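Local coordinates for aldose-aldose oxidoreductase (Caulobacter crescentus, PDB 5A04), which probably couples the oxidation of one aldose sugar to the reduction of another, using a bound NADP(H) cofactor, at residues D75-I80 / A96-M101; G8-G13 / L34-S39. One frame throughout, in Å; residues are numbered along the deposited sequence.

Interaction 1: D75-I80 / A96-M101; sequences DIVYVI and AGKHVM. With NDP (NADPH dihydro-nicotinamide-adenine-dinucleotide phosphate), chain G.
M101, which gives up more surface here than any other residue, sets its CG over the ring of Y78. That CG sits 3.5 Å from the centroid of the Y78 ring, a CH-pi contact over the face, while SD stands farther out above the same face as a longer Met-aromatic contact. M101 has CG anti to the backbone N (chi1 -179°), and the bend at chi2 takes SD outward from the ring, above CG and nearly along the ring normal. The slim CH2 of a methionine fits flat against the ring. I80 CD1 covers the opposite face, and the Y78 hydroxyl is hydrogen-bonded to E103 and Q296, so this buried tyrosine is both sandwiched and fixed at its tip. A leucine here would probably leave E103 and Q296 without their hydroxyl mate and M101 without the ring face under its CG.

V77 carries two of the four backbone hydrogen bonds. Its N donates to H99 O at 2.9 Å, and its O accepts from M101 N at 2.9 Å; beyond it V79 N reaches M101 O at 2.8 Å. On the other face of the sheet V77 CG2 rests 3.8 Å from K98 CB, a beta-branched residue against the aliphatic root of a lysine whose NZ bonds V74 O. D75 contributes mainly its carbonyl, which takes H99 N at 3.0 Å; its carboxylate is engaged outside the pair, OD2 accepting from G8 N.

The parallel pair forms a Rossmann beta-alpha-beta crossover through helix 86-95, which closes in a Schellman motif at G97. Strand 7-12 flanks 76-79, strand 127-129 lies beyond 99-102, and helix 292-306 packs against I76 and H99.

Interaction 2: G8-G13 / L34-S39; sequences GYAILG and LAALVS. With NDP (NADPH dihydro-nicotinamide-adenine-dinucleotide phosphate), chain G.
I11 and L34 make the tightest side-chain contact, crossing at about a right angle with I11 CG1 3.5 Å from L34 CD1. With chi1 at 179°, L34 extends CG opposite its own amide nitrogen, and CD1 swings over to I11. On the other face two small residues let the parallel strands close up, the CA atoms of A10 and A36 lying 4.3 Å apart. Farther along, L12 CG settles at 3.7 Å from V38 CB, valine being well suited to the extended backbone.

Between Y9 and A10 the register slips by one residue in a beta bulge. There Y9 O accepts two amides, A35 N at 2.8 Å and A36 N at 3.1 Å. A35 CB packs close on G8 CA, where any side chain on G8 would collide with it.

Only the side chains of L37 and S39 sit loosely against 8-13: L37 CD2 approaches I11 CB to 4.5 Å, and S39 makes no contact. Helix 42-52 covers both. S39 turns instead to the cofactor, its OG hydrogen-bonded to the 2'-phosphate of NADPH, though the modelled bond is doubtfully short, and also to T41 N. G13, with its positive phi, turns the chain near the adenosine ribose, consistent with the first glycine of a Rossmann-type glycine motif, while its N bonds V38 O at 3.0 Å.

Helix 16-22 connects the two strands in a beta-alpha-beta unit. Helix 42-52 also packs on L34, and strand 76-79 lies along the other edge of 7-12.

Interaction 2 comes first along the chain, and both its segments precede those of interaction 1; the centres of the two are about 9 Å apart in one parallel Rossmann sheet. Strands 7-12 and 76-79 are neighbours, so the four strands run in the order 32-38, 7-12, 76-79, 99-102. The join is made by probable hydrogen bonds from A10 N to I76 O and from Y78 N to A10 O, each 2.8 Å, while M101 CE packs on Y9 OH. Two crossover units thus stand side by side, and both reach NADPH: residues at the C-terminal ends of the strands touch separate parts of the cofactor, I80 lying against the nicotinamide ribose, as is usual in Rossmann folds.

Interaction 1: D75-I80 / A96-M101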
loop_
_atom_site.group_PDB
_atom_site.type_symbol
_atom_site.label_atom_id
_atom_site.label_comp_id
_atom_site.label_asym_id
_atom_site.label_seq_id
_atom_site.Cartn_x
_atom_site.Cartn_y
_atom_site.Cartn_z
ATOM N N ASP A 75 -4.391 -24.589 34.142
ATOM C CA ASP A 75 -4.696 -23.206 34.491
ATOM C C ASP A 75 -5.313 -22.436 33.326
ATOM O O ASP A 75 -6.136 -21.547 33.525
ATOM C CB ASP A 75 -3.431 -22.490 34.954
ATOM C CG ASP A 75 -2.827 -23.135 36.178
ATOM O OD1 ASP A 75 -3.385 -22.936 37.281
ATOM O OD2 ASP A 75 -1.810 -23.845 36.032
ATOM N N ILE A 76 -4.892 -22.787 32.117
ATOM C CA ILE A 76 -5.225 -22.034 30.905
ATOM C C ILE A 76 -5.695 -22.980 29.822
ATOM O O ILE A 76 -5.114 -24.045 29.640
ATOM C CB ILE A 76 -3.998 -21.246 30.356
ATOM C CG1 ILE A 76 -3.487 -20.241 31.390
ATOM C CG2 ILE A 76 -4.349 -20.555 29.042
ATOM C CD1 ILE A 76 -2.018 -19.831 31.169
ATOM N N VAL A 77 -6.745 -22.596 29.100
ATOM C CA VAL A 77 -7.137 -23.299 27.887
ATOM C C VAL A 77 -6.804 -22.417 26.680
ATOM O O VAL A 77 -7.176 -21.236 26.644
ATOM C CB VAL A 77 -8.640 -23.637 27.875
ATOM C CG1 VAL A 77 -9.030 -24.282 26.551
ATOM C CG2 VAL A 77 -9.008 -24.540 29.061
ATOM N N TYR A 78 -6.105 -22.989 25.707
ATOM C CA TYR A 78 -5.738 -22.269 24.495
ATOM C C TYR A 78 -6.617 -22.816 23.377
ATOM O O TYR A 78 -6.470 -23.961 22.959
ATOM C CB TYR A 78 -4.236 -22.449 24.210
ATOM C CG TYR A 78 -3.613 -21.570 23.135
ATOM C CD1 TYR A 78 -4.394 -20.816 22.261
ATOM C CD2 TYR A 78 -2.225 -21.509 22.996
ATOM C CE1 TYR A 78 -3.808 -20.036 21.274
ATOM C CE2 TYR A 78 -1.627 -20.731 22.014
ATOM C CZ TYR A 78 -2.423 -19.995 21.159
ATOM O OH TYR A 78 -1.834 -19.221 20.187
ATOM N N VAL A 79 -7.563 -21.993 22.935
ATOM C CA VAL A 79 -8.511 -22.374 21.900
ATOM C C VAL A 79 -7.965 -22.090 20.500
ATOM O O VAL A 79 -7.742 -20.929 20.139
ATOM C CB VAL A 79 -9.841 -21.624 22.093
ATOM C CG1 VAL A 79 -10.818 -21.983 20.971
ATOM C CG2 VAL A 79 -10.431 -21.947 23.475
ATOM N N ILE A 80 -7.753 -23.157 19.725
ATOM C CA ILE A 80 -7.111 -23.066 18.416
ATOM C C ILE A 80 -7.970 -23.817 17.389
ATOM O O ILE A 80 -7.508 -24.696 16.648
ATOM C CB ILE A 80 -5.648 -23.619 18.463
ATOM C CG1 ILE A 80 -4.944 -23.133 19.741
ATOM C CG2 ILE A 80 -4.863 -23.181 17.231
ATOM C CD1 ILE A 80 -3.424 -23.472 19.836
ATOM N N ALA A 96 -15.464 -23.563 33.260
ATOM C CA ALA A 96 -14.625 -24.579 33.905
ATOM C C ALA A 96 -13.541 -23.965 34.803
ATOM O O ALA A 96 -12.665 -24.677 35.305
ATOM C CB ALA A 96 -13.987 -25.480 32.857
ATOM N N GLY A 97 -13.597 -22.648 34.985
ATOM C CA GLY A 97 -12.698 -21.945 35.882
ATOM C C GLY A 97 -11.294 -21.739 35.337
ATOM O O GLY A 97 -10.338 -21.555 36.108
ATOM N N LYS A 98 -11.165 -21.762 34.012
ATOM C CA LYS A 98 -9.844 -21.603 33.385
ATOM C C LYS A 98 -9.659 -20.230 32.734
ATOM O O LYS A 98 -10.607 -19.645 32.194
ATOM C CB LYS A 98 -9.611 -22.689 32.331
ATOM C CG LYS A 98 -9.927 -24.126 32.797
ATOM C CD LYS A 98 -9.181 -24.488 34.080
ATOM C CE LYS A 98 -9.374 -25.958 34.408
ATOM N NZ LYS A 98 -8.759 -26.310 35.729
ATOM N N HIS A 99 -8.428 -19.722 32.795
ATOM C CA HIS A 99 -8.028 -18.573 31.998
ATOM C C HIS A 99 -8.000 -19.010 30.548
ATOM O O HIS A 99 -7.903 -20.195 30.269
ATOM C CB HIS A 99 -6.660 -18.063 32.434
ATOM C CG HIS A 99 -6.589 -17.714 33.889
ATOM N ND1 HIS A 99 -6.959 -16.478 34.372
ATOM C CD2 HIS A 99 -6.176 -18.432 34.959
ATOM C CE1 HIS A 99 -6.772 -16.446 35.681
ATOM N NE2 HIS A 99 -6.299 -17.620 36.064
ATOM N N VAL A 100 -8.085 -18.065 29.614
ATOM C CA VAL A 100 -8.207 -18.443 28.207
ATOM C C VAL A 100 -7.250 -17.661 27.317
ATOM O O VAL A 100 -7.182 -16.445 27.401
ATOM C CB VAL A 100 -9.641 -18.213 27.692
ATOM C CG1 VAL A 100 -9.719 -18.505 26.188
ATOM C CG2 VAL A 100 -10.614 -19.097 28.452
ATOM N N MET A 101 -6.507 -18.390 26.492
ATOM C CA MET A 101 -5.832 -17.843 25.326
ATOM C C MET A 101 -6.684 -18.234 24.125
ATOM O O MET A 101 -6.987 -19.407 23.931
ATOM C CB MET A 101 -4.406 -18.401 25.189
ATOM C CG MET A 101 -3.642 -17.845 24.009
ATOM S SD MET A 101 -2.794 -16.308 24.405
ATOM C CE MET A 101 -1.417 -16.952 25.370
HETATM P PA NDP G . -6.704 -26.452 11.239
HETATM O O1A NDP G . -7.857 -26.739 10.341
HETATM O O2A NDP G . -5.322 -26.840 10.793
HETATM O O5B NDP G . -6.955 -27.113 12.724
HETATM C C5B NDP G . -8.240 -26.776 13.163
HETATM C C4B NDP G . -8.561 -27.792 14.269
HETATM O O4B NDP G . -9.710 -27.385 15.015
HETATM C C3B NDP G . -8.894 -29.163 13.636
HETATM O O3B NDP G . -7.743 -29.913 13.412
HETATM C C2B NDP G . -9.672 -29.822 14.782
HETATM O O2B NDP G . -8.888 -30.289 15.716
HETATM C C1B NDP G . -10.390 -28.557 15.420
HETATM N N9A NDP G . -11.803 -28.468 15.043
HETATM C C8A NDP G . -12.899 -28.490 15.900
HETATM N N7A NDP G . -14.077 -28.416 15.250
HETATM C C5A NDP G . -13.725 -28.342 13.899
HETATM C C6A NDP G . -14.496 -28.242 12.726
HETATM N N6A NDP G . -15.871 -28.201 12.802
HETATM N N1A NDP G . -13.914 -28.182 11.490
HETATM C C2A NDP G . -12.530 -28.226 11.496
HETATM N N3A NDP G . -11.671 -28.312 12.518
HETATM C C4A NDP G . -12.305 -28.376 13.741
HETATM O O3 NDP G . -6.830 -24.803 11.386
HETATM P PN NDP G . -5.493 -24.013 11.878
HETATM O O1N NDP G . -4.858 -24.618 13.063
HETATM O O2N NDP G . -4.737 -23.370 10.737
HETATM O O5D NDP G . -6.276 -22.572 12.512
HETATM C C5D NDP G . -7.022 -22.812 13.673
HETATM C C4D NDP G . -7.160 -21.452 14.413
HETATM O O4D NDP G . -5.821 -20.908 14.627
HETATM C C3D NDP G . -7.917 -20.386 13.537
HETATM O O3D NDP G . -8.688 -19.517 14.388
HETATM C C2D NDP G . -6.790 -19.586 12.900
HETATM O O2D NDP G . -7.154 -18.236 12.666
HETATM C C1D NDP G . -5.728 -19.623 14.055
HETATM N N1N NDP G . -4.375 -19.516 13.505
HETATM C C2N NDP G . -3.501 -18.561 13.996
HETATM C C3N NDP G . -2.234 -18.493 13.490
HETATM C C7N NDP G . -1.309 -17.483 14.003
HETATM O O7N NDP G . -0.206 -17.265 13.468
HETATM N N7N NDP G . -1.667 -16.748 15.129
HETATM C C4N NDP G . -1.748 -19.409 12.422
HETATM C C5N NDP G . -2.763 -20.357 11.940
HETATM C C6N NDP G . -3.985 -20.395 12.469
HETATM P P2B NDP G . -9.300 -31.802 16.431
HETATM O O1X NDP G . -10.727 -31.530 16.848
HETATM O O2X NDP G . -9.107 -32.692 15.241
HETATM O O3X NDP G . -8.273 -31.919 17.555
#

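Interaction 2: G8-G13 / L34-S39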
loop_
_atom_site.group_PDB
_atom_site.type_symbol
_atom_site.label_atom_id
_atom_site.label_comp_id
_atom_site.label_asym_id
_atom_site.label_seq_id
_atom_site.Cartn_x
_atom_site.Cartn_y
_atom_site.Cartn_z
ATOM N N GLY A 8 -0.171 -24.428 33.748
ATOM C CA GLY A 8 -0.454 -25.519 32.828
ATOM C C GLY A 8 -1.441 -25.154 31.728
ATOM O O GLY A 8 -2.527 -24.660 31.998
ATOM N N TYR A 9 -1.050 -25.403 30.481
ATOM C CA TYR A 9 -1.921 -25.185 29.323
ATOM C C TYR A 9 -2.649 -26.451 28.879
ATOM O O TYR A 9 -2.034 -27.514 28.750
ATOM C CB TYR A 9 -1.098 -24.671 28.134
ATOM C CG TYR A 9 -0.887 -23.186 28.071
ATOM C CD1 TYR A 9 0.046 -22.545 28.888
ATOM C CD2 TYR A 9 -1.586 -22.424 27.144
ATOM C CE1 TYR A 9 0.234 -21.170 28.812
ATOM C CE2 TYR A 9 -1.410 -21.066 27.053
ATOM C CZ TYR A 9 -0.503 -20.435 27.875
ATOM O OH TYR A 9 -0.341 -19.066 27.756
ATOM N N ALA A 10 -3.952 -26.332 28.625
ATOM C CA ALA A 10 -4.664 -27.301 27.818
ATOM C C ALA A 10 -4.758 -26.743 26.399
ATOM O O ALA A 10 -5.247 -25.638 26.206
ATOM C CB ALA A 10 -6.075 -27.576 28.394
ATOM N N ILE A 11 -4.256 -27.485 25.418
ATOM C CA ILE A 11 -4.371 -27.068 24.022
ATOM C C ILE A 11 -5.632 -27.693 23.430
ATOM O O ILE A 11 -5.822 -28.916 23.478
ATOM C CB ILE A 11 -3.124 -27.469 23.198
ATOM C CG1 ILE A 11 -1.853 -26.881 23.830
ATOM C CG2 ILE A 11 -3.260 -26.997 21.748
ATOM C CD1 ILE A 11 -1.851 -25.359 23.963
ATOM N N LEU A 12 -6.517 -26.847 22.903
ATOM C CA LEU A 12 -7.815 -27.305 22.433
ATOM C C LEU A 12 -7.926 -27.068 20.929
ATOM O O LEU A 12 -7.874 -25.927 20.472
ATOM C CB LEU A 12 -8.937 -26.583 23.204
ATOM C CG LEU A 12 -10.373 -27.083 22.997
ATOM C CD1 LEU A 12 -11.232 -26.684 24.210
ATOM C CD2 LEU A 12 -10.979 -26.507 21.730
ATOM N N GLY A 13 -8.085 -28.156 20.177
ATOM C CA GLY A 13 -8.140 -28.111 18.718
ATOM C C GLY A 13 -6.778 -28.440 18.134
ATOM O O GLY A 13 -5.971 -27.543 17.893
ATOM N N LEU A 34 2.935 -27.577 28.977
ATOM C CA LEU A 34 1.838 -28.294 28.360
ATOM C C LEU A 34 1.283 -29.318 29.358
ATOM O O LEU A 34 2.011 -30.202 29.809
ATOM C CB LEU A 34 2.328 -28.966 27.075
ATOM C CG LEU A 34 1.278 -29.781 26.331
ATOM C CD1 LEU A 34 0.116 -28.872 25.949
ATOM C CD2 LEU A 34 1.902 -30.435 25.105
ATOM N N ALA A 35 0.004 -29.196 29.705
ATOM C CA ALA A 35 -0.575 -30.018 30.770
ATOM C C ALA A 35 -1.693 -30.938 30.288
ATOM O O ALA A 35 -1.945 -31.987 30.888
ATOM C CB ALA A 35 -1.085 -29.124 31.899
ATOM N N ALA A 36 -2.376 -30.552 29.216
ATOM C CA ALA A 36 -3.531 -31.329 28.765
ATOM C C ALA A 36 -3.822 -31.109 27.285
ATOM O O ALA A 36 -3.381 -30.120 26.690
ATOM C CB ALA A 36 -4.765 -30.985 29.608
ATOM N N LEU A 37 -4.568 -32.048 26.702
ATOM C CA LEU A 37 -4.967 -31.990 25.307
ATOM C C LEU A 37 -6.480 -32.139 25.190
ATOM O O LEU A 37 -7.087 -32.964 25.886
ATOM C CB LEU A 37 -4.282 -33.093 24.496
ATOM C CG LEU A 37 -2.752 -33.038 24.511
ATOM C CD1 LEU A 37 -2.210 -34.331 23.921
ATOM C CD2 LEU A 37 -2.255 -31.838 23.736
ATOM N N VAL A 38 -7.081 -31.335 24.317
ATOM C CA VAL A 38 -8.514 -31.426 24.047
ATOM C C VAL A 38 -8.727 -31.522 22.546
ATOM O O VAL A 38 -8.286 -30.649 21.802
ATOM C CB VAL A 38 -9.276 -30.214 24.600
ATOM C CG1 VAL A 38 -10.786 -30.449 24.482
ATOM C CG2 VAL A 38 -8.887 -29.948 26.033
ATOM N N SER A 39 -9.386 -32.592 22.099
ATOM C CA SER A 39 -9.489 -32.891 20.676
ATOM C C SER A 39 -10.771 -33.629 20.332
ATOM O O SER A 39 -11.246 -34.442 21.119
ATOM C CB SER A 39 -8.297 -33.744 20.211
ATOM O OG SER A 39 -8.384 -34.001 18.812
HETATM P PA NDP G . -6.704 -26.452 11.239
HETATM O O1A NDP G . -7.857 -26.739 10.341
HETATM O O2A NDP G . -5.322 -26.840 10.793
HETATM O O5B NDP G . -6.955 -27.113 12.724
HETATM C C5B NDP G . -8.240 -26.776 13.163
HETATM C C4B NDP G . -8.561 -27.792 14.269
HETATM O O4B NDP G . -9.710 -27.385 15.015
HETATM C C3B NDP G . -8.894 -29.163 13.636
HETATM O O3B NDP G . -7.743 -29.913 13.412
HETATM C C2B NDP G . -9.672 -29.822 14.782
HETATM O O2B NDP G . -8.888 -30.289 15.716
HETATM C C1B NDP G . -10.390 -28.557 15.420
HETATM N N9A NDP G . -11.803 -28.468 15.043
HETATM C C8A NDP G . -12.899 -28.490 15.900
HETATM N N7A NDP G . -14.077 -28.416 15.250
HETATM C C5A NDP G . -13.725 -28.342 13.899
HETATM C C6A NDP G . -14.496 -28.242 12.726
HETATM N N6A NDP G . -15.871 -28.201 12.802
HETATM N N1A NDP G . -13.914 -28.182 11.490
HETATM C C2A NDP G . -12.530 -28.226 11.496
HETATM N N3A NDP G . -11.671 -28.312 12.518
HETATM C C4A NDP G . -12.305 -28.376 13.741
HETATM O O3 NDP G . -6.830 -24.803 11.386
HETATM P PN NDP G . -5.493 -24.013 11.878
HETATM O O1N NDP G . -4.858 -24.618 13.063
HETATM O O2N NDP G . -4.737 -23.370 10.737
HETATM O O5D NDP G . -6.276 -22.572 12.512
HETATM C C5D NDP G . -7.022 -22.812 13.673
HETATM C C4D NDP G . -7.160 -21.452 14.413
HETATM O O4D NDP G . -5.821 -20.908 14.627
HETATM C C3D NDP G . -7.917 -20.386 13.537
HETATM O O3D NDP G . -8.688 -19.517 14.388
HETATM C C2D NDP G . -6.790 -19.586 12.900
HETATM O O2D NDP G . -7.154 -18.236 12.666
HETATM C C1D NDP G . -5.728 -19.623 14.055
HETATM N N1N NDP G . -4.375 -19.516 13.505
HETATM C C2N NDP G . -3.501 -18.561 13.996
HETATM C C3N NDP G . -2.234 -18.493 13.490
HETATM C C7N NDP G . -1.309 -17.483 14.003
HETATM O O7N NDP G . -0.206 -17.265 13.468
HETATM N N7N NDP G . -1.667 -16.748 15.129
HETATM C C4N NDP G . -1.748 -19.409 12.422
HETATM C C5N NDP G . -2.763 -20.357 11.940
HETATM C C6N NDP G . -3.985 -20.395 12.469
HETATM P P2B NDP G . -9.300 -31.802 16.431
HETATM O O1X NDP G . -10.727 -31.530 16.848
HETATM O O2X NDP G . -9.107 -32.692 15.241
HETATM O O3X NDP G . -8.273 -31.919 17.555
#